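Local coordinates for protein isoprenyl transferase (Campylobacter jejuni, PDB 3UGS) that probably condenses isopentenyl diphosphate with an allylic pyrophosphate, working as a magnesium-dependent, homodimeric cis-prenyltransferase, at residues I132-R137 with N183-Q188. Residues are numbered along the deposited sequence; the frame is centred on the assembly and turned at random.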
ATOM      1  N   ILE A 132     -13.562   7.747  -7.455  1.00 26.78           N
ATOM      2  CA  ILE A 132     -14.074   7.592  -8.853  1.00 27.72           C
ATOM      3  C   ILE A 132     -13.112   8.141  -9.873  1.00 26.40           C
ATOM      4  O   ILE A 132     -12.711   9.298  -9.790  1.00 25.87           O
ATOM      5  CB  ILE A 132     -15.401   8.325  -9.125  1.00 27.97           C
ATOM      6  CG1 ILE A 132     -16.330   8.159  -7.958  1.00 31.34           C
ATOM      7  CG2 ILE A 132     -16.057   7.805 -10.393  1.00 27.89           C
ATOM      8  CD1 ILE A 132     -17.484   9.158  -8.010  1.00 33.69           C
ATOM      9  N   SER A 133     -12.799   7.308 -10.856  1.00 24.93           N
ATOM     10  CA  SER A 133     -11.685   7.592 -11.760  1.00 25.47           C
ATOM     11  C   SER A 133     -10.487   8.012 -10.892  1.00 22.67           C
ATOM     12  O   SER A 133      -9.846   9.020 -11.088  1.00 23.55           O
ATOM     13  CB  SER A 133     -12.021   8.718 -12.739  1.00 26.16           C
ATOM     14  OG  SER A 133     -10.869   9.005 -13.535  1.00 27.54           O
ATOM     15  N   TYR A 134     -10.265   7.220  -9.881  1.00 22.03           N
ATOM     16  CA  TYR A 134      -9.243   7.491  -8.876  1.00 21.22           C
ATOM     17  C   TYR A 134      -8.114   6.472  -8.911  1.00 20.89           C
ATOM     18  O   TYR A 134      -8.305   5.287  -9.037  1.00 21.04           O
ATOM     19  CB  TYR A 134      -9.838   7.526  -7.472  1.00 21.66           C
ATOM     20  CG  TYR A 134      -8.808   7.449  -6.400  1.00 21.80           C
ATOM     21  CD1 TYR A 134      -8.378   8.598  -5.736  1.00 22.37           C
ATOM     22  CD2 TYR A 134      -8.216   6.242  -6.078  1.00 20.28           C
ATOM     23  CE1 TYR A 134      -7.400   8.533  -4.754  1.00 22.61           C
ATOM     24  CE2 TYR A 134      -7.243   6.172  -5.123  1.00 21.24           C
ATOM     25  CZ  TYR A 134      -6.834   7.310  -4.454  1.00 22.42           C
ATOM     26  OH  TYR A 134      -5.842   7.210  -3.479  1.00 24.13           O
ATOM     27  N   GLY A 135      -6.915   6.974  -8.760  1.00 20.78           N
ATOM     28  CA  GLY A 135      -5.763   6.124  -8.532  1.00 21.46           C
ATOM     29  C   GLY A 135      -4.830   6.771  -7.539  1.00 21.42           C
ATOM     30  O   GLY A 135      -4.709   8.005  -7.515  1.00 23.44           O
ATOM     31  N   ALA A 136      -4.164   5.939  -6.737  1.00 19.83           N
ATOM     32  CA  ALA A 136      -3.307   6.438  -5.620  1.00 19.63           C
ATOM     33  C   ALA A 136      -2.105   7.137  -6.181  1.00 18.77           C
ATOM     34  O   ALA A 136      -1.684   8.175  -5.715  1.00 18.50           O
ATOM     35  CB  ALA A 136      -2.864   5.319  -4.686  1.00 19.13           C
ATOM     36  N   ARG A 137      -1.550   6.528  -7.208  1.00 18.92           N
ATOM     37  CA  ARG A 137      -0.338   7.066  -7.828  1.00 19.84           C
ATOM     38  C   ARG A 137      -0.638   8.456  -8.409  1.00 20.21           C
ATOM     39  O   ARG A 137       0.105   9.396  -8.246  1.00 21.37           O
ATOM     40  CB  ARG A 137       0.226   6.136  -8.905  1.00 20.13           C
ATOM     41  CG  ARG A 137       1.032   4.966  -8.357  1.00 19.56           C
ATOM     42  CD  ARG A 137       1.437   4.018  -9.480  1.00 19.56           C
ATOM     43  NE  ARG A 137       2.187   2.830  -9.019  1.00 19.93           N
ATOM     44  CZ  ARG A 137       2.946   2.073  -9.811  1.00 17.99           C
ATOM     45  NH1 ARG A 137       3.060   2.376 -11.078  1.00 17.75           N
ATOM     46  NH2 ARG A 137       3.575   1.004  -9.343  1.00 18.65           N
ATOM     47  N   ASN A 183      -4.086   0.004  -6.314  1.00 21.58           N
ATOM     48  CA  ASN A 183      -3.942   1.484  -6.479  1.00 21.04           C
ATOM     49  C   ASN A 183      -4.926   2.295  -5.633  1.00 21.19           C
ATOM     50  O   ASN A 183      -5.356   3.391  -5.999  1.00 18.77           O
ATOM     51  CB  ASN A 183      -4.093   1.884  -7.948  1.00 21.84           C
ATOM     52  CG  ASN A 183      -3.264   3.111  -8.326  1.00 21.74           C
ATOM     53  OD1 ASN A 183      -2.451   3.584  -7.540  1.00 21.98           O
ATOM     54  ND2 ASN A 183      -3.477   3.633  -9.528  1.00 21.13           N
ATOM     55  N   PHE A 184      -5.282   1.700  -4.500  1.00 21.89           N
ATOM     56  CA  PHE A 184      -6.256   2.292  -3.581  1.00 23.09           C
ATOM     57  C   PHE A 184      -5.594   2.891  -2.352  1.00 23.17           C
ATOM     58  O   PHE A 184      -5.129   2.183  -1.460  1.00 24.38           O
ATOM     59  CB  PHE A 184      -7.358   1.285  -3.185  1.00 23.68           C
ATOM     60  CG  PHE A 184      -8.555   1.914  -2.509  1.00 23.74           C
ATOM     61  CD1 PHE A 184      -9.116   3.089  -2.973  1.00 24.17           C
ATOM     62  CD2 PHE A 184      -9.131   1.309  -1.407  1.00 25.81           C
ATOM     63  CE1 PHE A 184     -10.213   3.652  -2.336  1.00 24.17           C
ATOM     64  CE2 PHE A 184     -10.214   1.868  -0.763  1.00 24.82           C
ATOM     65  CZ  PHE A 184     -10.761   3.041  -1.235  1.00 23.82           C
ATOM     66  N   LEU A 185      -5.567   4.222  -2.321  1.00 22.50           N
ATOM     67  CA  LEU A 185      -5.097   4.961  -1.118  1.00 20.93           C
ATOM     68  C   LEU A 185      -3.740   4.475  -0.550  1.00 21.39           C
ATOM     69  O   LEU A 185      -3.508   4.319   0.660  1.00 21.55           O
ATOM     70  CB  LEU A 185      -6.119   4.815  -0.013  1.00 20.89           C
ATOM     71  CG  LEU A 185      -7.534   5.336  -0.336  1.00 21.61           C
ATOM     72  CD1 LEU A 185      -8.480   4.975   0.806  1.00 20.10           C
ATOM     73  CD2 LEU A 185      -7.505   6.844  -0.637  1.00 20.75           C
ATOM     74  N   LEU A 186      -2.817   4.249  -1.448  1.00 20.87           N
ATOM     75  CA  LEU A 186      -1.488   3.713  -1.042  1.00 19.52           C
ATOM     76  C   LEU A 186      -0.775   4.568   0.020  1.00 18.96           C
ATOM     77  O   LEU A 186      -0.218   4.089   1.013  1.00 19.12           O
ATOM     78  CB  LEU A 186      -0.609   3.506  -2.258  1.00 18.75           C
ATOM     79  CG  LEU A 186      -1.175   2.445  -3.242  1.00 19.50           C
ATOM     80  CD1 LEU A 186      -0.387   2.413  -4.578  1.00 19.44           C
ATOM     81  CD2 LEU A 186      -1.226   1.057  -2.595  1.00 17.77           C
ATOM     82  N   TRP A 187      -0.754   5.853  -0.226  1.00 18.76           N
ATOM     83  CA  TRP A 187      -0.043   6.770   0.683  1.00 18.32           C
ATOM     84  C   TRP A 187      -0.628   6.729   2.091  1.00 18.24           C
ATOM     85  O   TRP A 187       0.056   6.577   3.110  1.00 18.02           O
ATOM     86  CB  TRP A 187      -0.064   8.185   0.145  1.00 18.86           C
ATOM     87  CG  TRP A 187       0.662   9.182   1.007  1.00 18.17           C
ATOM     88  CD1 TRP A 187       0.233   9.767   2.170  1.00 17.81           C
ATOM     89  CD2 TRP A 187       1.980   9.744   0.757  1.00 18.63           C
ATOM     90  NE1 TRP A 187       1.179  10.626   2.637  1.00 18.71           N
ATOM     91  CE2 TRP A 187       2.229  10.667   1.817  1.00 18.25           C
ATOM     92  CE3 TRP A 187       2.924   9.597  -0.254  1.00 18.30           C
ATOM     93  CZ2 TRP A 187       3.370  11.387   1.879  1.00 19.71           C
ATOM     94  CZ3 TRP A 187       4.075  10.291  -0.175  1.00 19.01           C
ATOM     95  CH2 TRP A 187       4.300  11.193   0.867  1.00 20.26           C
ATOM     96  N   GLN A 188      -1.933   6.851   2.111  1.00 18.83           N
ATOM     97  CA  GLN A 188      -2.741   6.840   3.343  1.00 18.03           C
ATOM     98  C   GLN A 188      -2.623   5.508   4.135  1.00 18.81           C
ATOM     99  O   GLN A 188      -2.755   5.440   5.364  1.00 17.10           O
ATOM    100  CB  GLN A 188      -4.182   7.144   3.031  1.00 17.74           C
ATOM    101  CG  GLN A 188      -4.446   8.538   2.476  1.00 17.35           C
ATOM    102  CD  GLN A 188      -4.421   8.542   0.935  1.00 17.37           C
ATOM    103  OE1 GLN A 188      -3.918   7.600   0.323  1.00 15.93           O
ATOM    104  NE2 GLN A 188      -4.990   9.594   0.311  1.00 16.39           N
TER
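Asn183 sets its side-chain amide against the N-terminal end of helix 136-149. Asn183 OD1 accepts the backbone N-H of Arg137 at 3.1 Å, a fairly straight bond (155° at the hydrogen) with the donor tilted 24° from the carbonyl plane, and receives a weaker one from Ala136 N. The same Ala136 N also reaches the main-chain O of Asn183 at 2.9 Å, from above that carbonyl's plane, so both oxygens of one residue serve the helix start, where Gly135 is the N-cap. ND2 lies against Gly135 CA and hydrogen-bonds Glu62, a substrate-binding residue; with OD1 and ND2 both engaged, the amide is held against flipping. In this parallel cis-prenyltransferase sheet, the contact joins the end of strand 126-134 to the loop between strands 171-175 and 193-197. Tyr134, its CG anti to the backbone N (chi1 165°), turns its ring edge toward the loop: Tyr134 OH receives a weak bond from Leu185 N at 3.2 Å and shares a stronger one with Glu139, while Leu185 CD2 lies 3.3 Å from Tyr134 OH, the two side chains crossing at about a right angle. Ala136 CB nestles against Leu186, 3.6 Å from CG. Arg137 NH2 forms a salt bridge with Asp168 and a hydrogen bond to Trp187 O, both of the second subunit.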